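Local coordinates for hypothetical protein TM0486 (Thermotoga maritima, PDB 1VK8) that binds thiamin, has a possible part in thiamin biosynthesis or salvage, and is implicated in the cell's response to oxidative conditions, at residues C[56-59]-C[64-67]; C[67-72]-C[83-88]; C[18-23]-C[40-45]; C[60-65]-C[87-92]; C[22-27]-C[33-38]. All blocks are in the same frame, centred on the assembly; numbering follows the deposited sequence.

Contact 1 (C[56-59]-C[64-67]); sequences TTVE and EIMD
Val-58 of strand 56-60 and Ile-65 of helix 62-76 reach for each other tip to tip where the chain turns from the third strand into the second helix of a ferredoxin-like beta-alpha-beta-beta-alpha-beta fold. Both CA-CB bonds point across the gap, and the two backbones stay well apart, with 8.2 Å between the CA atoms of Val-58 and Ile-65. From CB outward, Ile-65 meets the valine step by step. Its CB stays back, 4.7 Å from Val-58 CG2. At the next step the side chain forks, and both branches lean on that same methyl: Ile-65 CG2 lies 4.1 Å from Val-58 CG2, and Ile-65 CG1 lies 4.0 Å from it. With CG1 set anti to the carbonyl carbon (chi1 -67°), the longer arm is carried forward toward the valine, and CD1 ends 3.9 Å from Val-58 CG2. One methyl of the valine therefore sits against three carbons of the isoleucine.

The other valine branch, CG1, belongs to a different neighbour, Ile-42 of helix 31-43, so Val-58 is shared by both helices on this face of the sheet. Ile-65 also packs on Val-16 and Val-18 of the adjacent strand. Glu-59 sets its CB away from the helix, and its OE1 accepts from Ile-98 N. What Glu-59 offers the helix is backbone: its carbonyl carbon C lies 4.4 Å from Ile-65 CD1.

Contact 2 (C[67-72]-C[83-88]); sequences DRVKEL and FVLQLD
No ring or other flat group enters the meeting of Val-69 with Leu-85 and Leu-87. The nearest one, the phenyl of Phe-83, stacks on Tyr-91 of the second subunit. On the helix the guanidinium of Arg-68 and the carboxylate of Glu-71, about one turn apart, make a weak salt bridge, with NH1 of Arg-68 at 3.3 Å from OE1 of Glu-71.

The contact itself is made by branched aliphatic ends. Val-69 straddles the strand residues. Its CG1, anti to the backbone N (chi1 168°), reaches 4.0 Å from Leu-85 CD2 as the two side chains cross obliquely, and it also lies 4.1 Å from Leu-87 CD1. Its CG2 sits over both Leu-87 methyls, 4.1 Å from Leu-87 CD2, tip against tip.

Helix 62-76 and strand 82-92 are the last two elements of the ferredoxin-like fold, and their short segments run nearly antiparallel, at 167° with axes 11.2 Å apart. One turn on from Val-69, Leu-72 CD2 comes within 4.3 Å of Leu-85 CD1. Along its edge, strand 82-92 pairs antiparallel with a strand of the second subunit. Lys-70 NZ, weakly bonded to Asp-67 OD1 in its own helix, also bridges to Asp-67 of the second subunit.

Contact 3 (C[18-23]-C[40-45]); sequences VSIKVV and EKISSW
Ile-20 and Ile-42 share one torsion pattern, CG1 set anti to the carbonyl carbon (chi1 -61° and -68°) with the chain extended beyond it, and this brings their CD1 methyls together, Ile-20 CD1 lying 4.1 Å from Ile-42 CD1. Trp-45, also with CG anti to its carbonyl carbon (chi1 -62°), turns its indole back against Ile-42. The six-membered end of the ring and Ile-20 approach from opposite directions, and Ile-20 CD1 rests obliquely against it, 3.8 Å from Trp-45 CH2 and 4.0 Å from Trp-45 CZ3. A single methyl from the strand thus touches both an isoleucine and a tryptophan.

The indole is steadied from its own segment, since Ile-42 CA stands 3.8 Å above the Trp-45 ring plane, over its centre. Two serines tidy up the carbonyls here. Ser-43 OG gives a bond to Glu-40 O, and Ser-44 OG, 2.6 Å from Lys-41 O, meets that carbonyl in its plane, on a lone pair; Ser-44 N also donates to Lys-41 O.

In the ferredoxin-like fold this ties helix 31-43 and the turn after it to central strand 16-24. Trp-45 reaches Arg-68 of helix 62-76 and Val-58 of strand 56-60, while Ile-20 packs on Leu-85 and Leu-87 of strand 82-92.

Contact 4 (C[60-65]-C[87-92]); sequences GEFEEI and LDIDYK
Phe-62 and Tyr-91 make an edge-to-face, T-shaped aromatic pair. The edge of Tyr-91 is turned to one face of Phe-62, the planes stand at 89°, and the ring centroids are 5.5 Å apart. Tyr-91 CE2 does the touching: it hangs over the phenyl face, offset toward the rim, 4.1 Å from Phe-62 CD2. The rest is aliphatic. Ile-89 comes in at the edge of the Phe-62 ring, near its plane, with CD1 4.0 Å from Phe-62 CE1 and CG2 4.1 Å from the same Phe-62 CE1. Phe-62 gets there by setting its CG anti to the backbone N (chi1 177°), which sends the ring off the first turn of the helix toward the strand. An alanine in place of Phe-62 would probably leave the edge of Tyr-91 without its aromatic partner and open a gap beside Ile-89.

The hydrogen bonds lie on the helix side. Glu-61 is the N-cap, and its two carboxylate oxygens share the work: OE2 accepts from Glu-63 N at 3.0 Å, OE1 from Glu-64 N at 3.0 Å, both donors lying well above the carboxylate plane. The buried Tyr-91 OH finds its partners in Glu-77 and Arg-74 of the second subunit.

Helix 62-76 begins here, over the C-terminal end of strand 82-92. Phe-62 also touches Val-16 of strand 16-24 and Ala-73 of the second subunit, whose strand continues the sheet beside Tyr-91.

Contact 5 (C[22-27]-C[33-38]); sequences VVPAVE and EVIDRA
Pro-24 and Val-34 slide past each other in opposite directions, with Pro-24 CB and CG alongside the valine fork. Pro-24 CG sits 3.9 Å from Val-34 CB, and Pro-24 CB lies 3.9 Å from Val-34 CG1 and 4.0 Å from Val-34 CG2. Val-22 CG2 meets Ala-38 CB at 4.1 Å. Ile-35 starts off to one side of the strand, and a bend at both torsions (chi1 -60°, chi2 -53°) carries its CD1 back over the strand, across Pro-24 at about a right angle. That methyl is modelled so close to Val-22 O that its exact place is doubtful. A glycine at Val-34 would probably leave Pro-24 CB and CG without the valine they rest on and open a gap against the helix.

Further out, Leu-76 of helix 62-76 packs on both Val-22 and Ala-38, and Ala-80 lies against Pro-24. Past the proline, an inverse gamma turn centred on Ala-25 leads the chain out of strand 16-24. Strand and helix segments run back at 150°, the first strand-to-helix return of the ferredoxin-like fold. The pairs meeting here are apolar, so the contact probably owes its stability to burial and close fit, not to directed bonds.

In the fold
From the N terminus, strand 16-24 opens the fold and helix 31-43 folds back on it: contact 5 closes the short connection, and contact 3, starting on the same strand, nests around it and reaches the far end of that helix. After strand 48-51 the chain enters strand 56-60, where contact 1 closes the tight turn into helix 62-76. That helix then meets strand 82-92 twice, contact 2 lying nested inside contact 4. Strand 16-24, from the first half, lies between the two strands of the second, hydrogen-bonded to 56-60 on one flank and 82-92 on the other. Contacts 4 and 5 lie on opposite sides of the chain's centre, their own centres about 22 Å apart.

Contact 1 (C[56-59]-C[64-67])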
# COMPACT_ATOMS: atom_id res chain seq x y z
N THR C 56 6.68 6.31 -7.70
CA THR C 56 7.95 7.00 -7.87
C THR C 56 8.64 7.05 -6.53
O THR C 56 8.03 7.49 -5.56
CB THR C 56 7.69 8.41 -8.34
OG1 THR C 56 7.10 8.38 -9.64
CG2 THR C 56 8.99 9.24 -8.49
N THR C 57 9.88 6.57 -6.49
CA THR C 57 10.67 6.48 -5.27
C THR C 57 11.67 7.60 -5.20
O THR C 57 12.45 7.78 -6.13
CB THR C 57 11.37 5.15 -5.23
OG1 THR C 57 10.40 4.10 -5.25
CG2 THR C 57 12.14 4.97 -3.91
N VAL C 58 11.65 8.36 -4.13
CA VAL C 58 12.68 9.38 -3.85
C VAL C 58 13.58 8.91 -2.71
O VAL C 58 13.16 8.12 -1.86
CB VAL C 58 12.08 10.77 -3.53
CG1 VAL C 58 11.13 11.18 -4.66
CG2 VAL C 58 11.37 10.76 -2.19
N GLU C 59 14.82 9.37 -2.71
CA GLU C 59 15.76 9.12 -1.65
C GLU C 59 16.16 10.48 -1.09
O GLU C 59 16.56 11.36 -1.83
CB GLU C 59 16.96 8.43 -2.24
CG GLU C 59 18.13 8.21 -1.33
CD GLU C 59 19.29 7.63 -2.09
OE1 GLU C 59 19.10 6.56 -2.68
OE2 GLU C 59 20.37 8.24 -2.13
N GLU C 64 12.33 16.53 5.34
CA GLU C 64 12.25 17.30 4.11
C GLU C 64 11.27 16.68 3.12
O GLU C 64 10.47 17.39 2.53
CB GLU C 64 13.62 17.40 3.46
CG GLU C 64 13.66 18.40 2.32
CD GLU C 64 15.03 18.53 1.66
OE1 GLU C 64 16.07 18.11 2.26
OE2 GLU C 64 15.06 19.08 0.54
N ILE C 65 11.33 15.37 2.93
CA ILE C 65 10.39 14.67 2.03
C ILE C 65 8.94 14.87 2.53
O ILE C 65 8.04 15.18 1.75
CB ILE C 65 10.75 13.16 1.86
CG1 ILE C 65 12.06 12.95 1.13
CG2 ILE C 65 9.65 12.42 1.08
CD1 ILE C 65 12.66 11.51 1.39
N MSE C 66 8.72 14.74 3.84
CA MSE C 66 7.36 14.92 4.39
C MSE C 66 6.85 16.33 4.07
O MSE C 66 5.72 16.51 3.66
CB MSE C 66 7.33 14.65 5.89
CG MSE C 66 7.62 13.23 6.27
SE MSE C 66 6.43 11.92 5.31
CE MSE C 66 7.69 11.22 4.01
N ASP C 67 7.72 17.35 4.20
CA ASP C 67 7.35 18.71 3.84
C ASP C 67 7.08 18.87 2.35
O ASP C 67 6.20 19.63 1.95
CB ASP C 67 8.47 19.68 4.26
CG ASP C 67 8.53 19.91 5.78
OD1 ASP C 67 7.55 19.61 6.51
OD2 ASP C 67 9.55 20.37 6.32

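Contact 2 (C[67-72]-C[83-88])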
# COMPACT_ATOMS: atom_id res chain seq x y z
N ASP C 67 7.72 17.35 4.20
CA ASP C 67 7.35 18.71 3.84
C ASP C 67 7.08 18.87 2.35
O ASP C 67 6.20 19.63 1.95
CB ASP C 67 8.47 19.68 4.26
CG ASP C 67 8.53 19.91 5.78
OD1 ASP C 67 7.55 19.61 6.51
OD2 ASP C 67 9.55 20.37 6.32
N ARG C 68 7.85 18.19 1.51
CA ARG C 68 7.60 18.21 0.08
C ARG C 68 6.29 17.53 -0.27
O ARG C 68 5.60 17.96 -1.20
CB ARG C 68 8.75 17.54 -0.70
CG ARG C 68 10.05 18.30 -0.61
CD ARG C 68 9.98 19.66 -1.15
NE ARG C 68 11.29 20.08 -1.63
CZ ARG C 68 11.48 21.14 -2.39
NH1 ARG C 68 10.46 21.93 -2.72
NH2 ARG C 68 12.69 21.45 -2.80
N VAL C 69 5.95 16.49 0.47
CA VAL C 69 4.68 15.81 0.26
C VAL C 69 3.52 16.75 0.58
O VAL C 69 2.54 16.74 -0.13
CB VAL C 69 4.62 14.47 1.05
CG1 VAL C 69 3.22 13.92 1.06
CG2 VAL C 69 5.61 13.47 0.46
N LYS C 70 3.64 17.59 1.61
CA LYS C 70 2.61 18.60 1.89
C LYS C 70 2.37 19.50 0.68
O LYS C 70 1.23 19.76 0.30
CB LYS C 70 2.97 19.49 3.08
CG LYS C 70 3.14 18.83 4.42
CD LYS C 70 3.52 19.89 5.41
CE LYS C 70 4.20 19.36 6.61
NZ LYS C 70 4.65 20.52 7.41
N GLU C 71 3.45 20.00 0.10
CA GLU C 71 3.39 20.84 -1.10
C GLU C 71 2.84 20.08 -2.30
O GLU C 71 2.07 20.64 -3.06
CB GLU C 71 4.78 21.41 -1.42
CG GLU C 71 5.27 22.40 -0.38
CD GLU C 71 6.78 22.65 -0.43
OE1 GLU C 71 7.46 22.10 -1.31
OE2 GLU C 71 7.27 23.41 0.43
N LEU C 72 3.24 18.83 -2.47
CA LEU C 72 2.74 17.99 -3.55
C LEU C 72 1.21 17.87 -3.53
O LEU C 72 0.55 18.07 -4.56
CB LEU C 72 3.36 16.59 -3.51
CG LEU C 72 2.88 15.60 -4.59
CD1 LEU C 72 3.23 16.12 -5.95
CD2 LEU C 72 3.48 14.26 -4.35
N PHE C 83 -8.18 12.52 -4.75
CA PHE C 83 -7.15 11.55 -5.08
C PHE C 83 -6.69 10.81 -3.87
O PHE C 83 -6.78 11.31 -2.74
CB PHE C 83 -5.94 12.20 -5.79
CG PHE C 83 -5.29 13.31 -5.04
CD1 PHE C 83 -5.71 14.62 -5.22
CD2 PHE C 83 -4.24 13.07 -4.18
CE1 PHE C 83 -5.09 15.66 -4.54
CE2 PHE C 83 -3.65 14.09 -3.47
CZ PHE C 83 -4.06 15.40 -3.66
N VAL C 84 -6.23 9.59 -4.10
CA VAL C 84 -5.51 8.84 -3.11
C VAL C 84 -4.02 9.14 -3.30
O VAL C 84 -3.50 9.16 -4.42
CB VAL C 84 -5.76 7.32 -3.27
CG1 VAL C 84 -4.81 6.50 -2.40
CG2 VAL C 84 -7.22 6.99 -3.00
N LEU C 85 -3.34 9.38 -2.19
CA LEU C 85 -1.92 9.59 -2.16
C LEU C 85 -1.32 8.61 -1.15
O LEU C 85 -1.66 8.63 0.04
CB LEU C 85 -1.62 11.03 -1.77
CG LEU C 85 -0.16 11.41 -1.56
CD1 LEU C 85 0.67 11.31 -2.83
CD2 LEU C 85 -0.08 12.82 -0.97
N GLN C 86 -0.43 7.75 -1.62
CA GLN C 86 0.15 6.70 -0.81
C GLN C 86 1.65 6.86 -0.74
O GLN C 86 2.30 7.12 -1.75
CB GLN C 86 -0.21 5.31 -1.35
CG GLN C 86 -1.70 5.04 -1.26
CD GLN C 86 -2.10 3.70 -1.84
OE1 GLN C 86 -1.38 3.16 -2.66
NE2 GLN C 86 -3.26 3.20 -1.44
N LEU C 87 2.17 6.79 0.49
CA LEU C 87 3.60 6.81 0.76
C LEU C 87 4.02 5.49 1.40
O LEU C 87 3.39 5.01 2.35
CB LEU C 87 3.95 7.92 1.74
CG LEU C 87 3.49 9.35 1.47
CD1 LEU C 87 4.17 10.25 2.50
CD2 LEU C 87 3.79 9.81 0.09
N ASP C 88 5.12 4.92 0.90
CA ASP C 88 5.70 3.71 1.46
C ASP C 88 7.14 4.07 1.82
O ASP C 88 8.03 4.20 0.96
CB ASP C 88 5.56 2.58 0.41
CG ASP C 88 6.35 1.33 0.73
OD1 ASP C 88 6.54 1.07 1.92
OD2 ASP C 88 6.77 0.51 -0.15

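Contact 3 (C[18-23]-C[40-45])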
# COMPACT_ATOMS: atom_id res chain seq x y z
N VAL C 18 11.26 6.81 -0.02
CA VAL C 18 9.83 7.02 0.04
C VAL C 18 9.28 6.85 -1.36
O VAL C 18 9.62 7.61 -2.28
CB VAL C 18 9.48 8.45 0.55
CG1 VAL C 18 7.99 8.64 0.66
CG2 VAL C 18 10.17 8.69 1.93
N SER C 19 8.43 5.84 -1.52
CA SER C 19 7.75 5.61 -2.77
C SER C 19 6.38 6.23 -2.68
O SER C 19 5.67 6.05 -1.70
CB SER C 19 7.70 4.11 -3.05
OG SER C 19 9.04 3.62 -3.09
N ILE C 20 6.03 6.98 -3.71
CA ILE C 20 4.86 7.82 -3.74
C ILE C 20 3.99 7.35 -4.89
O ILE C 20 4.46 7.18 -6.03
CB ILE C 20 5.27 9.28 -3.98
CG1 ILE C 20 6.18 9.77 -2.86
CG2 ILE C 20 4.05 10.20 -4.12
CD1 ILE C 20 6.84 11.08 -3.17
N LYS C 21 2.70 7.15 -4.60
CA LYS C 21 1.72 6.77 -5.61
C LYS C 21 0.54 7.71 -5.51
O LYS C 21 0.00 7.95 -4.44
CB LYS C 21 1.24 5.33 -5.40
CG LYS C 21 0.28 4.82 -6.44
CD LYS C 21 -0.26 3.44 -6.10
CE LYS C 21 -0.97 2.81 -7.27
NZ LYS C 21 -0.00 2.11 -8.19
N VAL C 22 0.16 8.27 -6.66
CA VAL C 22 -1.03 9.12 -6.75
C VAL C 22 -2.04 8.39 -7.60
O VAL C 22 -1.74 7.94 -8.70
CB VAL C 22 -0.71 10.50 -7.33
CG1 VAL C 22 -1.97 11.35 -7.37
CG2 VAL C 22 0.40 11.20 -6.51
N VAL C 23 -3.25 8.24 -7.07
CA VAL C 23 -4.36 7.64 -7.81
C VAL C 23 -5.54 8.61 -7.80
O VAL C 23 -6.31 8.65 -6.84
CB VAL C 23 -4.80 6.28 -7.22
CG1 VAL C 23 -5.76 5.59 -8.22
CG2 VAL C 23 -3.59 5.40 -6.88
N GLU C 40 6.53 15.36 -12.51
CA GLU C 40 7.24 16.60 -12.77
C GLU C 40 7.52 17.37 -11.48
O GLU C 40 8.63 17.89 -11.28
CB GLU C 40 6.41 17.44 -13.74
CG GLU C 40 6.97 18.79 -14.12
CD GLU C 40 6.11 19.50 -15.17
OE1 GLU C 40 4.86 19.58 -15.00
OE2 GLU C 40 6.70 19.97 -16.16
N LYS C 41 6.54 17.43 -10.59
CA LYS C 41 6.75 18.11 -9.32
C LYS C 41 7.82 17.39 -8.48
O LYS C 41 8.70 18.03 -7.91
CB LYS C 41 5.44 18.26 -8.55
CG LYS C 41 5.57 18.93 -7.19
CD LYS C 41 6.06 20.37 -7.29
CE LYS C 41 4.99 21.32 -7.72
NZ LYS C 41 5.40 22.74 -7.52
N ILE C 42 7.71 16.07 -8.35
CA ILE C 42 8.72 15.30 -7.60
C ILE C 42 10.16 15.55 -8.13
O ILE C 42 11.10 15.68 -7.35
CB ILE C 42 8.35 13.80 -7.63
CG1 ILE C 42 7.09 13.54 -6.81
CG2 ILE C 42 9.48 12.95 -7.08
CD1 ILE C 42 6.44 12.21 -7.09
N SER C 43 10.32 15.67 -9.45
CA SER C 43 11.64 15.86 -10.08
C SER C 43 12.28 17.22 -9.76
O SER C 43 13.49 17.39 -9.91
CB SER C 43 11.53 15.69 -11.58
OG SER C 43 11.00 16.84 -12.21
N SER C 44 11.46 18.18 -9.35
CA SER C 44 11.90 19.54 -9.01
C SER C 44 12.48 19.59 -7.62
O SER C 44 13.03 20.61 -7.24
CB SER C 44 10.71 20.53 -9.09
OG SER C 44 9.85 20.36 -7.96
N TRP C 45 12.36 18.52 -6.85
CA TRP C 45 12.82 18.53 -5.47
C TRP C 45 14.32 18.44 -5.36
O TRP C 45 14.84 18.66 -4.27
CB TRP C 45 12.22 17.38 -4.65
CG TRP C 45 10.71 17.42 -4.52
CD1 TRP C 45 9.87 18.42 -4.88
CD2 TRP C 45 9.89 16.38 -3.97
NE1 TRP C 45 8.57 18.06 -4.61
CE2 TRP C 45 8.56 16.81 -4.06
CE3 TRP C 45 10.16 15.12 -3.41
CZ2 TRP C 45 7.50 16.02 -3.61
CZ3 TRP C 45 9.11 14.34 -2.97
CH2 TRP C 45 7.79 14.80 -3.06

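Contact 4 (C[60-65]-C[87-92])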
# COMPACT_ATOMS: atom_id res chain seq x y z
N GLY C 60 16.01 10.66 0.21
CA GLY C 60 16.42 11.90 0.82
C GLY C 60 16.16 11.92 2.30
O GLY C 60 15.86 10.90 2.90
N GLU C 61 16.28 13.10 2.89
CA GLU C 61 16.09 13.26 4.32
C GLU C 61 14.59 13.23 4.61
O GLU C 61 13.80 13.86 3.92
CB GLU C 61 16.78 14.55 4.82
CG GLU C 61 16.80 14.67 6.33
CD GLU C 61 15.55 15.32 6.90
OE1 GLU C 61 15.11 16.36 6.33
OE2 GLU C 61 15.02 14.81 7.94
N PHE C 62 14.22 12.47 5.63
CA PHE C 62 12.81 12.15 5.93
C PHE C 62 11.89 13.37 6.12
O PHE C 62 10.85 13.47 5.49
CB PHE C 62 12.77 11.24 7.15
CG PHE C 62 11.40 10.90 7.61
CD1 PHE C 62 10.54 10.22 6.80
CD2 PHE C 62 10.98 11.26 8.86
CE1 PHE C 62 9.26 9.94 7.22
CE2 PHE C 62 9.72 10.96 9.27
CZ PHE C 62 8.86 10.32 8.45
N GLU C 63 12.27 14.30 6.98
CA GLU C 63 11.40 15.42 7.29
C GLU C 63 11.26 16.36 6.10
O GLU C 63 10.21 16.91 5.87
CB GLU C 63 11.88 16.15 8.55
CG GLU C 63 11.79 15.22 9.75
CD GLU C 63 11.89 15.89 11.10
OE1 GLU C 63 12.02 17.13 11.17
OE2 GLU C 63 11.82 15.16 12.12
N GLU C 64 12.33 16.53 5.34
CA GLU C 64 12.25 17.30 4.11
C GLU C 64 11.27 16.68 3.12
O GLU C 64 10.47 17.39 2.53
CB GLU C 64 13.62 17.40 3.46
CG GLU C 64 13.66 18.40 2.32
CD GLU C 64 15.03 18.53 1.66
OE1 GLU C 64 16.07 18.11 2.26
OE2 GLU C 64 15.06 19.08 0.54
N ILE C 65 11.33 15.37 2.93
CA ILE C 65 10.39 14.67 2.03
C ILE C 65 8.94 14.87 2.53
O ILE C 65 8.04 15.18 1.75
CB ILE C 65 10.75 13.16 1.86
CG1 ILE C 65 12.06 12.95 1.13
CG2 ILE C 65 9.65 12.42 1.08
CD1 ILE C 65 12.66 11.51 1.39
N LEU C 87 2.17 6.79 0.49
CA LEU C 87 3.60 6.81 0.76
C LEU C 87 4.02 5.49 1.40
O LEU C 87 3.39 5.01 2.35
CB LEU C 87 3.95 7.92 1.74
CG LEU C 87 3.49 9.35 1.47
CD1 LEU C 87 4.17 10.25 2.50
CD2 LEU C 87 3.79 9.81 0.09
N ASP C 88 5.12 4.92 0.90
CA ASP C 88 5.70 3.71 1.46
C ASP C 88 7.14 4.07 1.82
O ASP C 88 8.03 4.20 0.96
CB ASP C 88 5.56 2.58 0.41
CG ASP C 88 6.35 1.33 0.73
OD1 ASP C 88 6.54 1.07 1.92
OD2 ASP C 88 6.77 0.51 -0.15
N ILE C 89 7.36 4.27 3.11
CA ILE C 89 8.64 4.79 3.63
C ILE C 89 9.46 3.63 4.19
O ILE C 89 8.97 2.89 5.01
CB ILE C 89 8.38 5.81 4.75
CG1 ILE C 89 7.51 6.97 4.25
CG2 ILE C 89 9.72 6.32 5.35
CD1 ILE C 89 6.67 7.54 5.31
N ASP C 90 10.70 3.48 3.74
CA ASP C 90 11.62 2.52 4.33
C ASP C 90 12.51 3.33 5.27
O ASP C 90 13.31 4.15 4.84
CB ASP C 90 12.46 1.84 3.24
CG ASP C 90 13.28 0.67 3.79
OD1 ASP C 90 13.19 0.37 5.00
OD2 ASP C 90 14.05 0.02 3.07
N TYR C 91 12.31 3.14 6.56
CA TYR C 91 12.96 3.94 7.56
C TYR C 91 14.02 3.10 8.23
O TYR C 91 13.73 2.07 8.76
CB TYR C 91 11.94 4.41 8.59
CG TYR C 91 12.48 5.48 9.52
CD1 TYR C 91 13.27 5.14 10.60
CD2 TYR C 91 12.17 6.83 9.30
CE1 TYR C 91 13.77 6.11 11.45
CE2 TYR C 91 12.69 7.81 10.14
CZ TYR C 91 13.47 7.44 11.21
OH TYR C 91 13.96 8.40 12.08
N LYS C 92 15.25 3.53 8.19
CA LYS C 92 16.34 2.76 8.80
C LYS C 92 17.24 3.71 9.58
O LYS C 92 17.71 4.70 9.05
CB LYS C 92 17.15 2.02 7.73
CG LYS C 92 18.20 1.09 8.33
CD LYS C 92 19.07 0.43 7.29
CE LYS C 92 20.22 -0.35 7.95
NZ LYS C 92 20.95 -1.12 6.94

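Contact 5 (C[22-27]-C[33-38])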
# COMPACT_ATOMS: atom_id res chain seq x y z
N VAL C 22 0.16 8.27 -6.66
CA VAL C 22 -1.03 9.12 -6.75
C VAL C 22 -2.04 8.39 -7.60
O VAL C 22 -1.74 7.94 -8.70
CB VAL C 22 -0.71 10.50 -7.33
CG1 VAL C 22 -1.97 11.35 -7.37
CG2 VAL C 22 0.40 11.20 -6.51
N VAL C 23 -3.25 8.24 -7.07
CA VAL C 23 -4.36 7.64 -7.81
C VAL C 23 -5.54 8.61 -7.80
O VAL C 23 -6.31 8.65 -6.84
CB VAL C 23 -4.80 6.28 -7.22
CG1 VAL C 23 -5.76 5.59 -8.22
CG2 VAL C 23 -3.59 5.40 -6.88
N PRO C 24 -5.69 9.40 -8.86
CA PRO C 24 -6.75 10.41 -8.93
C PRO C 24 -8.12 9.84 -9.26
O PRO C 24 -8.24 8.91 -10.03
CB PRO C 24 -6.29 11.33 -10.06
CG PRO C 24 -5.45 10.50 -10.89
CD PRO C 24 -4.85 9.43 -10.07
N ALA C 25 -9.15 10.44 -8.69
CA ALA C 25 -10.53 10.03 -8.96
C ALA C 25 -10.98 10.84 -10.15
O ALA C 25 -11.69 11.81 -10.01
CB ALA C 25 -11.45 10.26 -7.74
N VAL C 26 -10.48 10.43 -11.31
CA VAL C 26 -10.84 11.00 -12.59
C VAL C 26 -11.05 9.83 -13.56
O VAL C 26 -10.54 8.71 -13.34
CB VAL C 26 -9.75 11.99 -13.10
CG1 VAL C 26 -9.56 13.15 -12.12
CG2 VAL C 26 -8.41 11.28 -13.32
N GLU C 27 -11.78 10.09 -14.63
CA GLU C 27 -11.96 9.09 -15.70
C GLU C 27 -10.61 8.64 -16.26
O GLU C 27 -9.65 9.41 -16.34
CB GLU C 27 -12.89 9.62 -16.82
CG GLU C 27 -12.23 10.49 -17.89
CD GLU C 27 -12.61 10.07 -19.31
OE1 GLU C 27 -13.83 10.03 -19.62
OE2 GLU C 27 -11.70 9.79 -20.13
N GLU C 33 -2.49 12.85 -16.99
CA GLU C 33 -2.08 14.23 -16.82
C GLU C 33 -1.78 14.55 -15.37
O GLU C 33 -0.79 15.19 -15.08
CB GLU C 33 -3.14 15.20 -17.32
CG GLU C 33 -2.66 16.65 -17.40
CD GLU C 33 -3.80 17.65 -17.23
OE1 GLU C 33 -4.89 17.41 -17.81
OE2 GLU C 33 -3.60 18.67 -16.52
N VAL C 34 -2.67 14.11 -14.47
CA VAL C 34 -2.44 14.23 -13.03
C VAL C 34 -1.11 13.57 -12.63
O VAL C 34 -0.33 14.14 -11.89
CB VAL C 34 -3.55 13.57 -12.23
CG1 VAL C 34 -3.29 13.71 -10.74
CG2 VAL C 34 -4.94 14.12 -12.62
N ILE C 35 -0.88 12.35 -13.12
CA ILE C 35 0.33 11.60 -12.77
C ILE C 35 1.57 12.26 -13.31
O ILE C 35 2.59 12.30 -12.63
CB ILE C 35 0.23 10.14 -13.26
CG1 ILE C 35 -0.97 9.43 -12.62
CG2 ILE C 35 1.52 9.38 -12.93
CD1 ILE C 35 -0.99 9.50 -11.16
N ASP C 36 1.48 12.80 -14.52
CA ASP C 36 2.56 13.55 -15.13
C ASP C 36 2.97 14.76 -14.29
O ASP C 36 4.15 15.06 -14.18
CB ASP C 36 2.14 14.09 -16.52
CG ASP C 36 2.07 13.01 -17.60
OD1 ASP C 36 2.30 11.81 -17.30
OD2 ASP C 36 1.77 13.28 -18.77
N ARG C 37 1.99 15.48 -13.76
CA ARG C 37 2.25 16.68 -12.96
C ARG C 37 2.90 16.29 -11.65
O ARG C 37 3.79 16.96 -11.18
CB ARG C 37 0.96 17.45 -12.66
CG ARG C 37 0.22 18.02 -13.88
CD ARG C 37 1.04 18.90 -14.80
NE ARG C 37 0.90 18.46 -16.19
CZ ARG C 37 1.84 17.86 -16.94
NH1 ARG C 37 3.07 17.62 -16.47
NH2 ARG C 37 1.53 17.51 -18.18
N ALA C 38 2.43 15.19 -11.07
CA ALA C 38 3.01 14.63 -9.87
C ALA C 38 4.48 14.29 -10.07
O ALA C 38 5.32 14.73 -9.29
CB ALA C 38 2.25 13.44 -9.44